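Local coordinates for peptidoglycan recognition protein 3 (Branchiostoma belcheri tsingtauense, PDB 4Z8I) that probably cleaves the amide bond between N-acetylmuramic acid and L-alanine in peptidoglycan as a zinc amidase carrying a chitin-binding domain, at residues 9-14 with 32-37; 165-170 with 213-218; 77-82 with 144-149; 73-78 with 116-121. All blocks are in the same frame, centred on the assembly; numbering follows the deposited sequence.

Contact 1. Residues 9-14 with 32-37; sequences GRCGPN and HCCSEW
R10 approaches W37 with the end of its guanidinium, and NH2 comes to lie 2.7 Å from W37 O, close to the guanidinium plane. Its CB starts away from the other segment, but bends at chi2 and chi3 bring the tip back. The same group makes a cation-pi contact with W39, and its NE donates a weak hydrogen bond to G38 O. At C11 the connection becomes covalent: C11 SG and C34 SG are joined at 2.0 Å, with a disulfide torsion of 111°. The two half-cystines reach the bridge differently, C11 SG sitting between its backbone N and carbonyl carbon (chi1 63°) while C34 SG swings opposite its own N (chi1 -166°). C25 packs on both cysteines, and C33, beside C34, is disulfide-bonded to C47. This close interlacing of disulfides, with two adjacent cysteines followed by serine, is consistent with a hevein-type chitin-binding domain, whose small size leaves cross-links to do much of the work of a hydrophobic core. One residue on, G12 N lies 3.3 Å from C34 SG, and the G12 backbone is hydrogen-bonded to that of G23. Further along, N14 ND2 reaches the second segment indirectly, through a water that it donates to and that donates in turn to E36 O; both bonds are weak.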
loop_
_atom_site.group_PDB
_atom_site.type_symbol
_atom_site.label_atom_id
_atom_site.label_comp_id
_atom_site.label_asym_id
_atom_site.label_seq_id
_atom_site.Cartn_x
_atom_site.Cartn_y
_atom_site.Cartn_z
ATOM N N GLY A 9 5.720 22.628 -8.861
ATOM C CA GLY A 9 6.705 22.270 -7.857
ATOM C C GLY A 9 6.852 23.283 -6.736
ATOM O O GLY A 9 7.756 23.172 -5.904
ATOM N N ARG A 10 5.966 24.273 -6.712
ATOM C CA ARG A 10 5.998 25.287 -5.668
ATOM C C ARG A 10 5.041 24.935 -4.529
ATOM O O ARG A 10 4.182 24.065 -4.678
ATOM C CB ARG A 10 5.686 26.663 -6.252
ATOM C CG ARG A 10 6.535 26.996 -7.473
ATOM C CD ARG A 10 7.099 28.408 -7.421
ATOM N NE ARG A 10 8.032 28.587 -6.311
ATOM C CZ ARG A 10 8.733 29.695 -6.091
ATOM N NH1 ARG A 10 8.616 30.733 -6.910
ATOM N NH2 ARG A 10 9.553 29.765 -5.054
ATOM N N CYS A 11 5.206 25.603 -3.392
ATOM C CA CYS A 11 4.447 25.272 -2.189
ATOM C C CYS A 11 4.538 26.403 -1.173
ATOM O O CYS A 11 5.201 27.411 -1.414
ATOM C CB CYS A 11 4.984 23.982 -1.567
ATOM S SG CYS A 11 6.706 24.107 -1.000
ATOM N N GLY A 12 3.878 26.231 -0.031
ATOM C CA GLY A 12 3.900 27.235 1.016
ATOM C C GLY A 12 2.698 28.160 0.987
ATOM O O GLY A 12 1.764 27.948 0.213
ATOM N N PRO A 13 2.718 29.198 1.836
ATOM C CA PRO A 13 1.615 30.154 1.984
ATOM C C PRO A 13 1.530 31.159 0.836
ATOM O O PRO A 13 0.529 31.869 0.727
ATOM C CB PRO A 13 1.962 30.873 3.290
ATOM C CG PRO A 13 3.442 30.809 3.361
ATOM C CD PRO A 13 3.824 29.485 2.768
ATOM N N ASN A 14 2.560 31.218 -0.004
ATOM C CA ASN A 14 2.567 32.132 -1.143
ATOM C C ASN A 14 2.114 31.461 -2.441
ATOM O O ASN A 14 1.687 32.131 -3.382
ATOM C CB ASN A 14 3.951 32.754 -1.332
ATOM C CG ASN A 14 4.339 33.677 -0.193
ATOM O OD1 ASN A 14 3.481 34.200 0.519
ATOM N ND2 ASN A 14 5.638 33.887 -0.020
ATOM N N HIS A 32 9.683 15.969 -1.107
ATOM C CA HIS A 32 8.503 16.009 -0.241
ATOM C C HIS A 32 8.587 17.042 0.881
ATOM O O HIS A 32 7.764 17.036 1.797
ATOM C CB HIS A 32 8.241 14.627 0.355
ATOM C CG HIS A 32 9.468 13.963 0.895
ATOM N ND1 HIS A 32 10.303 14.572 1.807
ATOM C CD2 HIS A 32 10.001 12.741 0.655
ATOM C CE1 HIS A 32 11.301 13.756 2.102
ATOM N NE2 HIS A 32 11.138 12.638 1.418
ATOM N N CYS A 33 9.577 17.926 0.812
ATOM C CA CYS A 33 9.730 18.963 1.824
ATOM C C CYS A 33 9.495 20.349 1.246
ATOM O O CYS A 33 10.095 20.722 0.238
ATOM C CB CYS A 33 11.123 18.899 2.446
ATOM S SG CYS A 33 11.460 17.388 3.368
ATOM N N CYS A 34 8.618 21.113 1.889
ATOM C CA CYS A 34 8.366 22.487 1.482
ATOM C C CYS A 34 9.321 23.413 2.227
ATOM O O CYS A 34 9.249 23.531 3.449
ATOM C CB CYS A 34 6.918 22.870 1.784
ATOM S SG CYS A 34 6.357 24.388 0.984
ATOM N N SER A 35 10.211 24.067 1.488
ATOM C CA SER A 35 11.260 24.892 2.085
ATOM C C SER A 35 10.797 26.313 2.407
ATOM O O SER A 35 9.621 26.644 2.246
ATOM C CB SER A 35 12.476 24.948 1.159
ATOM O OG SER A 35 12.175 25.656 -0.032
ATOM N N GLU A 36 11.734 27.141 2.870
ATOM C CA GLU A 36 11.478 28.553 3.153
ATOM C C GLU A 36 11.040 29.289 1.898
ATOM O O GLU A 36 10.185 30.173 1.942
ATOM C CB GLU A 36 12.750 29.234 3.665
ATOM C CG GLU A 36 13.128 28.941 5.103
ATOM C CD GLU A 36 14.486 29.513 5.455
ATOM O OE1 GLU A 36 15.117 30.115 4.560
ATOM O OE2 GLU A 36 14.921 29.361 6.615
ATOM N N TRP A 37 11.649 28.919 0.778
ATOM C CA TRP A 37 11.507 29.669 -0.459
ATOM C C TRP A 37 10.333 29.182 -1.298
ATOM O O TRP A 37 10.154 29.607 -2.438
ATOM C CB TRP A 37 12.812 29.593 -1.248
ATOM C CG TRP A 37 14.005 29.810 -0.372
ATOM C CD1 TRP A 37 14.799 28.852 0.191
ATOM C CD2 TRP A 37 14.523 31.070 0.066
ATOM N NE1 TRP A 37 15.788 29.442 0.944
ATOM C CE2 TRP A 37 15.641 30.803 0.880
ATOM C CE3 TRP A 37 14.156 32.398 -0.160
ATOM C CZ2 TRP A 37 16.391 31.817 1.469
ATOM C CZ3 TRP A 37 14.900 33.400 0.425
ATOM C CH2 TRP A 37 16.004 33.106 1.230
HETATM O O HOH W 1 7.761 31.667 0.241
#

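Contact 2. Residues 165-170 with 213-218; sequences GDFTSQ and NLLYDD
F167 O faces the first turn of helix 213-218 and takes two weak hydrogen bonds from it, one from L214 N at 3.2 Å with a bent angle of 126°, the other from L215 N, longer at 3.5 Å but nearly straight. A single carbonyl is thus shared by two successive amides at the start of the helix. Beneath it, F167 CB rests against L215 CB at 3.7 Å. L215 CG stands opposite the backbone N (chi1 177°), which carries CD2 to within 4.0 Å of F167 CD2. L214 packs against the carbonyls of the loop: its CB meets Q170 O at 3.3 Å and its CD1 meets S169 O at 3.4 Å. N213 meets T168 O through CB, while its OD1 is hydrogen-bonded to R203 NH2.

A second shell sets these groups in place. P172 touches both F167 and L215, H94 ND1 receives a weak hydrogen bond from F167 N, and K171 forms a salt bridge with D218. The zinc, bound by H93, H202 and C210, is about 9 Å from the L215 side chain. The contact lays the loop between strand 158-163 and helix 174-190 over the start of helix 213-218, beside the end of strand 87-94.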
loop_
_atom_site.group_PDB
_atom_site.type_symbol
_atom_site.label_atom_id
_atom_site.label_comp_id
_atom_site.label_asym_id
_atom_site.label_seq_id
_atom_site.Cartn_x
_atom_site.Cartn_y
_atom_site.Cartn_z
ATOM N N GLY A 165 -12.654 -7.404 -0.484
ATOM C CA GLY A 165 -13.921 -7.147 -1.144
ATOM C C GLY A 165 -13.939 -7.763 -2.529
ATOM O O GLY A 165 -12.960 -8.386 -2.952
ATOM N N ASP A 166 -15.054 -7.602 -3.234
ATOM C CA ASP A 166 -15.163 -8.056 -4.614
ATOM C C ASP A 166 -15.270 -6.834 -5.510
ATOM O O ASP A 166 -16.219 -6.057 -5.402
ATOM C CB ASP A 166 -16.393 -8.947 -4.796
ATOM C CG ASP A 166 -16.387 -9.695 -6.119
ATOM O OD1 ASP A 166 -15.545 -9.380 -6.987
ATOM O OD2 ASP A 166 -17.231 -10.596 -6.296
ATOM N N PHE A 167 -14.296 -6.663 -6.397
ATOM C CA PHE A 167 -14.223 -5.445 -7.192
ATOM C C PHE A 167 -14.295 -5.710 -8.689
ATOM O O PHE A 167 -13.538 -5.146 -9.478
ATOM C CB PHE A 167 -12.984 -4.641 -6.799
ATOM C CG PHE A 167 -12.922 -4.340 -5.330
ATOM C CD1 PHE A 167 -13.825 -3.457 -4.757
ATOM C CD2 PHE A 167 -11.992 -4.965 -4.517
ATOM C CE1 PHE A 167 -13.789 -3.190 -3.407
ATOM C CE2 PHE A 167 -11.952 -4.702 -3.166
ATOM C CZ PHE A 167 -12.851 -3.811 -2.609
ATOM N N THR A 168 -15.232 -6.576 -9.061
ATOM C CA THR A 168 -15.517 -6.865 -10.456
ATOM C C THR A 168 -16.471 -5.811 -11.005
ATOM O O THR A 168 -16.363 -5.403 -12.161
ATOM C CB THR A 168 -16.142 -8.262 -10.618
ATOM O OG1 THR A 168 -17.339 -8.344 -9.837
ATOM C CG2 THR A 168 -15.172 -9.336 -10.150
ATOM N N SER A 169 -17.400 -5.369 -10.161
ATOM C CA SER A 169 -18.364 -4.341 -10.543
ATOM C C SER A 169 -18.312 -3.150 -9.590
ATOM O O SER A 169 -19.069 -2.192 -9.739
ATOM C CB SER A 169 -19.779 -4.917 -10.578
ATOM O OG SER A 169 -19.865 -5.990 -11.497
ATOM N N GLN A 170 -17.420 -3.225 -8.607
ATOM C CA GLN A 170 -17.206 -2.132 -7.664
ATOM C C GLN A 170 -15.748 -1.701 -7.672
ATOM O O GLN A 170 -14.886 -2.409 -8.190
ATOM C CB GLN A 170 -17.579 -2.562 -6.242
ATOM C CG GLN A 170 -19.046 -2.418 -5.886
ATOM C CD GLN A 170 -19.297 -2.584 -4.398
ATOM O OE1 GLN A 170 -18.412 -2.998 -3.646
ATOM N NE2 GLN A 170 -20.508 -2.255 -3.962
ATOM N N ASN A 213 -12.455 -6.767 -12.327
ATOM C CA ASN A 213 -12.391 -5.850 -13.467
ATOM C C ASN A 213 -12.106 -4.381 -13.140
ATOM O O ASN A 213 -11.158 -3.804 -13.666
ATOM C CB ASN A 213 -13.669 -5.946 -14.309
ATOM C CG ASN A 213 -13.727 -7.210 -15.147
ATOM O OD1 ASN A 213 -12.699 -7.774 -15.518
ATOM N ND2 ASN A 213 -14.938 -7.654 -15.459
ATOM N N LEU A 214 -12.928 -3.778 -12.285
ATOM C CA LEU A 214 -12.825 -2.341 -12.014
ATOM C C LEU A 214 -11.553 -1.939 -11.260
ATOM O O LEU A 214 -10.927 -0.924 -11.578
ATOM C CB LEU A 214 -14.071 -1.832 -11.283
ATOM C CG LEU A 214 -15.387 -1.880 -12.065
ATOM C CD1 LEU A 214 -16.400 -0.915 -11.478
ATOM C CD2 LEU A 214 -15.152 -1.568 -13.526
ATOM N N LEU A 215 -11.177 -2.731 -10.263
ATOM C CA LEU A 215 -9.932 -2.494 -9.545
ATOM C C LEU A 215 -8.738 -2.654 -10.485
ATOM O O LEU A 215 -7.784 -1.871 -10.437
ATOM C CB LEU A 215 -9.808 -3.447 -8.355
ATOM C CG LEU A 215 -8.509 -3.336 -7.558
ATOM C CD1 LEU A 215 -8.290 -1.904 -7.107
ATOM C CD2 LEU A 215 -8.528 -4.274 -6.365
ATOM N N TYR A 216 -8.804 -3.667 -11.345
ATOM C CA TYR A 216 -7.762 -3.902 -12.339
ATOM C C TYR A 216 -7.669 -2.730 -13.307
ATOM O O TYR A 216 -6.583 -2.389 -13.769
ATOM C CB TYR A 216 -8.024 -5.200 -13.105
ATOM C CG TYR A 216 -6.975 -5.531 -14.141
ATOM C CD1 TYR A 216 -5.729 -6.016 -13.765
ATOM C CD2 TYR A 216 -7.235 -5.371 -15.494
ATOM C CE1 TYR A 216 -4.770 -6.323 -14.706
ATOM C CE2 TYR A 216 -6.281 -5.676 -16.444
ATOM C CZ TYR A 216 -5.053 -6.153 -16.044
ATOM O OH TYR A 216 -4.102 -6.458 -16.989
ATOM N N ASP A 217 -8.812 -2.121 -13.613
ATOM C CA ASP A 217 -8.832 -0.929 -14.451
ATOM C C ASP A 217 -8.165 0.234 -13.724
ATOM O O ASP A 217 -7.408 0.996 -14.324
ATOM C CB ASP A 217 -10.263 -0.550 -14.846
ATOM C CG ASP A 217 -10.812 -1.413 -15.968
ATOM O OD1 ASP A 217 -10.012 -2.058 -16.679
ATOM O OD2 ASP A 217 -12.049 -1.436 -16.146
ATOM N N ASP A 218 -8.445 0.365 -12.429
ATOM C CA ASP A 218 -7.882 1.466 -11.651
ATOM C C ASP A 218 -6.361 1.367 -11.525
ATOM O O ASP A 218 -5.662 2.372 -11.649
ATOM C CB ASP A 218 -8.536 1.552 -10.268
ATOM C CG ASP A 218 -8.102 2.785 -9.489
ATOM O OD1 ASP A 218 -8.670 3.874 -9.724
ATOM O OD2 ASP A 218 -7.200 2.667 -8.634
#

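Contact 3. Residues 77-82 with 144-149; sequences TNYNVF and WDRRGA
R146 runs alongside N80 and F82 and grips the 77-82 segment through two of its nitrogens. Its chain is extended from CG to NE (chi3 180°), which delivers NE to Y79 O at 2.8 Å, in the plane of that carbonyl. NH2 then reaches N80 OD1 at 3.0 Å in a fairly straight bond. The backbones meet most closely next to this: R147 N donates to V81 O at 2.6 Å, while F82 CA makes a CA-H...O contact with D145 O. Y79 adds a third kind of link, its hydroxyl donating to R147 O (2.9 Å) from above the carbonyl plane. That carbonyl also receives R142 NH1, and R142 forms a cation-pi contact with the Y79 ring.

Toward solvent the packing relies on van der Waals contact. F82 CE1 sits 3.6 Å above the centre of one guanidinium face of R146, but the ring is turned 68° to that face, so the two groups do not stack. V81 CG1 similarly covers a face of the R147 guanidinium, at 3.6 Å. At this exposed margin N80 ND2 donates to N78 OD1. At the other end, the D145 carboxylate leads away to a salt bridge with K192. A single beta bridge, F82 with R146, joins the loop before strand 87-94 to that after strand 138-140 at the surface of the mixed-sheet amidase fold.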
loop_
_atom_site.group_PDB
_atom_site.type_symbol
_atom_site.label_atom_id
_atom_site.label_comp_id
_atom_site.label_asym_id
_atom_site.label_seq_id
_atom_site.Cartn_x
_atom_site.Cartn_y
_atom_site.Cartn_z
ATOM N N THR A 77 1.441 -18.186 14.476
ATOM C CA THR A 77 2.078 -18.766 13.297
ATOM C C THR A 77 3.577 -18.915 13.533
ATOM O O THR A 77 4.110 -18.414 14.523
ATOM C CB THR A 77 1.840 -17.919 12.031
ATOM O OG1 THR A 77 2.361 -16.598 12.226
ATOM C CG2 THR A 77 0.355 -17.836 11.710
ATOM N N ASN A 78 4.252 -19.606 12.623
ATOM C CA ASN A 78 5.688 -19.828 12.737
ATOM C C ASN A 78 6.287 -20.075 11.359
ATOM O O ASN A 78 7.008 -21.049 11.142
ATOM C CB ASN A 78 5.965 -21.012 13.667
ATOM C CG ASN A 78 7.412 -21.081 14.116
ATOM O OD1 ASN A 78 8.126 -20.077 14.120
ATOM N ND2 ASN A 78 7.850 -22.274 14.503
ATOM N N TYR A 79 5.969 -19.183 10.427
ATOM C CA TYR A 79 6.412 -19.316 9.042
ATOM C C TYR A 79 7.586 -18.388 8.776
ATOM O O TYR A 79 7.462 -17.167 8.877
ATOM C CB TYR A 79 5.256 -18.997 8.092
ATOM C CG TYR A 79 5.628 -18.998 6.632
ATOM C CD1 TYR A 79 5.709 -20.183 5.916
ATOM C CD2 TYR A 79 5.884 -17.809 5.962
ATOM C CE1 TYR A 79 6.043 -20.187 4.579
ATOM C CE2 TYR A 79 6.220 -17.803 4.627
ATOM C CZ TYR A 79 6.294 -18.994 3.939
ATOM O OH TYR A 79 6.629 -18.993 2.608
ATOM N N ASN A 80 8.729 -18.970 8.438
ATOM C CA ASN A 80 9.945 -18.184 8.301
ATOM C C ASN A 80 10.698 -18.424 6.992
ATOM O O ASN A 80 11.925 -18.546 6.987
ATOM C CB ASN A 80 10.859 -18.419 9.506
ATOM C CG ASN A 80 10.153 -18.173 10.829
ATOM O OD1 ASN A 80 9.967 -17.027 11.247
ATOM N ND2 ASN A 80 9.755 -19.251 11.495
ATOM N N VAL A 81 9.961 -18.487 5.886
ATOM C CA VAL A 81 10.572 -18.568 4.562
ATOM C C VAL A 81 10.726 -17.162 3.992
ATOM O O VAL A 81 9.750 -16.536 3.571
ATOM C CB VAL A 81 9.747 -19.449 3.613
ATOM C CG1 VAL A 81 10.350 -19.444 2.220
ATOM C CG2 VAL A 81 9.679 -20.863 4.152
ATOM N N PHE A 82 11.959 -16.668 3.982
ATOM C CA PHE A 82 12.208 -15.255 3.712
ATOM C C PHE A 82 12.376 -14.893 2.237
ATOM O O PHE A 82 12.972 -15.639 1.459
ATOM C CB PHE A 82 13.403 -14.759 4.530
ATOM C CG PHE A 82 13.231 -14.937 6.009
ATOM C CD1 PHE A 82 12.419 -14.079 6.732
ATOM C CD2 PHE A 82 13.871 -15.967 6.675
ATOM C CE1 PHE A 82 12.250 -14.246 8.091
ATOM C CE2 PHE A 82 13.707 -16.138 8.033
ATOM C CZ PHE A 82 12.895 -15.278 8.742
ATOM N N TRP A 144 6.843 -7.811 5.017
ATOM C CA TRP A 144 7.826 -7.451 4.004
ATOM C C TRP A 144 8.786 -8.589 3.712
ATOM O O TRP A 144 9.201 -8.790 2.569
ATOM C CB TRP A 144 8.657 -6.254 4.479
ATOM C CG TRP A 144 7.866 -5.033 4.806
ATOM C CD1 TRP A 144 7.653 -4.498 6.044
ATOM C CD2 TRP A 144 7.191 -4.181 3.877
ATOM N NE1 TRP A 144 6.879 -3.367 5.942
ATOM C CE2 TRP A 144 6.583 -3.150 4.621
ATOM C CE3 TRP A 144 7.037 -4.192 2.489
ATOM C CZ2 TRP A 144 5.833 -2.140 4.021
ATOM C CZ3 TRP A 144 6.291 -3.191 1.895
ATOM C CH2 TRP A 144 5.699 -2.180 2.659
ATOM N N ASP A 145 9.138 -9.330 4.757
ATOM C CA ASP A 145 10.318 -10.185 4.723
ATOM C C ASP A 145 10.047 -11.656 4.421
ATOM O O ASP A 145 10.980 -12.415 4.169
ATOM C CB ASP A 145 11.082 -10.047 6.044
ATOM C CG ASP A 145 11.441 -8.608 6.358
ATOM O OD1 ASP A 145 11.569 -7.808 5.409
ATOM O OD2 ASP A 145 11.593 -8.274 7.553
ATOM N N ARG A 146 8.780 -12.057 4.439
ATOM C CA ARG A 146 8.439 -13.468 4.257
ATOM C C ARG A 146 7.777 -13.752 2.912
ATOM O O ARG A 146 6.969 -12.959 2.424
ATOM C CB ARG A 146 7.563 -13.958 5.416
ATOM C CG ARG A 146 8.361 -14.279 6.672
ATOM C CD ARG A 146 7.528 -14.206 7.948
ATOM N NE ARG A 146 8.336 -14.530 9.124
ATOM C CZ ARG A 146 9.090 -13.650 9.781
ATOM N NH1 ARG A 146 9.138 -12.386 9.385
ATOM N NH2 ARG A 146 9.800 -14.033 10.834
ATOM N N ARG A 147 8.135 -14.884 2.312
ATOM C CA ARG A 147 7.545 -15.297 1.043
ATOM C C ARG A 147 6.051 -15.551 1.193
ATOM O O ARG A 147 5.624 -16.269 2.094
ATOM C CB ARG A 147 8.220 -16.560 0.514
ATOM C CG ARG A 147 7.582 -17.093 -0.762
ATOM C CD ARG A 147 7.992 -18.525 -1.035
ATOM N NE ARG A 147 9.432 -18.653 -1.225
ATOM C CZ ARG A 147 10.062 -19.812 -1.379
ATOM N NH1 ARG A 147 9.375 -20.945 -1.363
ATOM N NH2 ARG A 147 11.377 -19.840 -1.546
ATOM N N GLY A 148 5.258 -14.968 0.301
ATOM C CA GLY A 148 3.819 -15.145 0.357
ATOM C C GLY A 148 3.342 -16.353 -0.421
ATOM O O GLY A 148 4.129 -17.048 -1.065
ATOM N N ALA A 149 2.039 -16.604 -0.349
ATOM C CA ALA A 149 1.407 -17.654 -1.134
ATOM C C ALA A 149 0.159 -17.091 -1.799
ATOM O O ALA A 149 -0.965 -17.452 -1.447
ATOM C CB ALA A 149 1.059 -18.837 -0.252
#

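Contact 4. Residues 73-78 with 116-121; sequences GSRATN and YHMDGR
The R75 guanidinium is covered on one face by M118, whose CB lies 4.0 Å above its centre, and is met at its edge by the D119 carboxylate. The two planar groups of the salt bridge are not coplanar but turned 47° to each other. R75 NH2 donates to D119 OD1 at 3.2 Å, on the syn side of the carboxylate and 28° out of its plane. The companion bond, from NH1 to OD2, is modelled very short, and its exact length is doubtful at this resolution. NH1 has a second acceptor in N115 OD1, so the arginine bridges two side chains one helical turn apart.

M118 and R75 slide past one another in opposite directions, bringing M118 SD to 3.5 Å from R75 CD. The bend at chi3 (60°) turns the methyl CE back over R75 CD at 3.6 Å and toward T77 CG2 at 4.1 Å. In the amidase fold this joins the loop that follows helix 69-72 to the C-terminal part of helix 103-120, where a wider pi-type turn spans 116-120. The loop itself is held against the helix one turn earlier: Q114 receives R75 N at OE1 and donates from NE2 to S74 OG, and S74 OG donates in turn to R75 O at 2.9 Å, on a lone pair of that carbonyl. Farther along, T77 turns its hydroxyl to K69 NZ.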
loop_
_atom_site.group_PDB
_atom_site.type_symbol
_atom_site.label_atom_id
_atom_site.label_comp_id
_atom_site.label_asym_id
_atom_site.label_seq_id
_atom_site.Cartn_x
_atom_site.Cartn_y
_atom_site.Cartn_z
ATOM N N GLY A 73 -5.696 -9.555 15.695
ATOM C CA GLY A 73 -6.035 -10.801 16.354
ATOM C C GLY A 73 -5.580 -12.050 15.633
ATOM O O GLY A 73 -6.288 -13.057 15.617
ATOM N N SER A 74 -4.392 -11.989 15.043
ATOM C CA SER A 74 -3.831 -13.136 14.341
ATOM C C SER A 74 -3.657 -14.316 15.279
ATOM O O SER A 74 -3.441 -14.140 16.479
ATOM C CB SER A 74 -2.480 -12.771 13.729
ATOM O OG SER A 74 -1.862 -13.898 13.137
ATOM N N ARG A 75 -3.764 -15.519 14.728
ATOM C CA ARG A 75 -3.494 -16.721 15.494
ATOM C C ARG A 75 -1.992 -16.948 15.465
ATOM O O ARG A 75 -1.283 -16.326 14.677
ATOM C CB ARG A 75 -4.229 -17.926 14.900
ATOM C CG ARG A 75 -3.626 -18.457 13.615
ATOM C CD ARG A 75 -4.048 -19.898 13.364
ATOM N NE ARG A 75 -5.308 -19.990 12.635
ATOM C CZ ARG A 75 -5.888 -21.136 12.291
ATOM N NH1 ARG A 75 -7.033 -21.127 11.626
ATOM N NH2 ARG A 75 -5.326 -22.291 12.618
ATOM N N ALA A 76 -1.504 -17.826 16.330
ATOM C CA ALA A 76 -0.078 -18.113 16.368
ATOM C C ALA A 76 0.385 -18.748 15.058
ATOM O O ALA A 76 -0.212 -19.712 14.581
ATOM C CB ALA A 76 0.246 -19.016 17.545
ATOM N N THR A 77 1.441 -18.186 14.476
ATOM C CA THR A 77 2.078 -18.766 13.297
ATOM C C THR A 77 3.577 -18.915 13.533
ATOM O O THR A 77 4.110 -18.414 14.523
ATOM C CB THR A 77 1.840 -17.919 12.031
ATOM O OG1 THR A 77 2.361 -16.598 12.226
ATOM C CG2 THR A 77 0.355 -17.836 11.710
ATOM N N ASN A 78 4.252 -19.606 12.623
ATOM C CA ASN A 78 5.688 -19.828 12.737
ATOM C C ASN A 78 6.287 -20.075 11.359
ATOM O O ASN A 78 7.008 -21.049 11.142
ATOM C CB ASN A 78 5.965 -21.012 13.667
ATOM C CG ASN A 78 7.412 -21.081 14.116
ATOM O OD1 ASN A 78 8.126 -20.077 14.120
ATOM N ND2 ASN A 78 7.850 -22.274 14.503
ATOM N N TYR A 116 -9.332 -19.449 6.793
ATOM C CA TYR A 116 -9.601 -20.150 5.544
ATOM C C TYR A 116 -8.316 -20.662 4.904
ATOM O O TYR A 116 -8.268 -21.788 4.412
ATOM C CB TYR A 116 -10.366 -19.248 4.569
ATOM C CG TYR A 116 -10.479 -19.803 3.166
ATOM C CD1 TYR A 116 -11.022 -21.058 2.933
ATOM C CD2 TYR A 116 -10.057 -19.059 2.073
ATOM C CE1 TYR A 116 -11.132 -21.560 1.653
ATOM C CE2 TYR A 116 -10.165 -19.550 0.791
ATOM C CZ TYR A 116 -10.703 -20.801 0.587
ATOM O OH TYR A 116 -10.809 -21.298 -0.692
ATOM N N HIS A 117 -7.272 -19.840 4.913
ATOM C CA HIS A 117 -6.001 -20.236 4.312
ATOM C C HIS A 117 -5.286 -21.335 5.097
ATOM O O HIS A 117 -4.700 -22.244 4.511
ATOM C CB HIS A 117 -5.080 -19.026 4.147
ATOM C CG HIS A 117 -5.465 -18.127 3.016
ATOM N ND1 HIS A 117 -4.794 -16.957 2.737
ATOM C CD2 HIS A 117 -6.448 -18.228 2.092
ATOM C CE1 HIS A 117 -5.348 -16.374 1.689
ATOM N NE2 HIS A 117 -6.354 -17.126 1.278
ATOM N N MET A 118 -5.339 -21.250 6.421
ATOM C CA MET A 118 -4.636 -22.197 7.277
ATOM C C MET A 118 -5.412 -23.497 7.516
ATOM O O MET A 118 -4.836 -24.585 7.465
ATOM C CB MET A 118 -4.269 -21.537 8.609
ATOM C CG MET A 118 -3.432 -20.280 8.456
ATOM S SD MET A 118 -2.870 -19.623 10.032
ATOM C CE MET A 118 -1.910 -21.017 10.626
ATOM N N ASP A 119 -6.712 -23.390 7.775
ATOM C CA ASP A 119 -7.527 -24.570 8.075
ATOM C C ASP A 119 -8.185 -25.183 6.838
ATOM O O ASP A 119 -8.319 -26.406 6.738
ATOM C CB ASP A 119 -8.593 -24.240 9.127
ATOM C CG ASP A 119 -7.995 -23.821 10.457
ATOM O OD1 ASP A 119 -6.959 -24.393 10.854
ATOM O OD2 ASP A 119 -8.560 -22.916 11.105
ATOM N N GLY A 120 -8.595 -24.336 5.898
ATOM C CA GLY A 120 -9.251 -24.808 4.693
ATOM C C GLY A 120 -8.279 -25.233 3.607
ATOM O O GLY A 120 -8.504 -26.230 2.921
ATOM N N ARG A 121 -7.193 -24.483 3.452
ATOM C CA ARG A 121 -6.236 -24.757 2.386
ATOM C C ARG A 121 -4.897 -25.295 2.895
ATOM O O ARG A 121 -4.094 -25.805 2.116
ATOM C CB ARG A 121 -6.028 -23.512 1.521
ATOM C CG ARG A 121 -7.317 -22.984 0.909
ATOM C CD ARG A 121 -7.114 -22.494 -0.516
ATOM N NE ARG A 121 -7.099 -21.037 -0.610
ATOM C CZ ARG A 121 -6.978 -20.366 -1.751
ATOM N NH1 ARG A 121 -6.860 -21.021 -2.899
ATOM N NH2 ARG A 121 -6.976 -19.039 -1.748
#

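From the N terminus, contact 1 closes first, a short loop within the disulfide-rich region that probably forms the chitin-binding domain; its centre lies 37 to 47 Å from those of the others. The amidase part follows. Contacts 3 and 4 start from overlapping segments that share T77 and N78: contact 4 returns to the C-terminal part of helix 103-120, and contact 3 runs on to the loop after strand 138-140, so their spans cross. One irregular connection before strand 87-94 is thereby tied to two parts of the fold. Contact 2 opens after both have closed, joining the loop after strand 158-163 to helix 213-218.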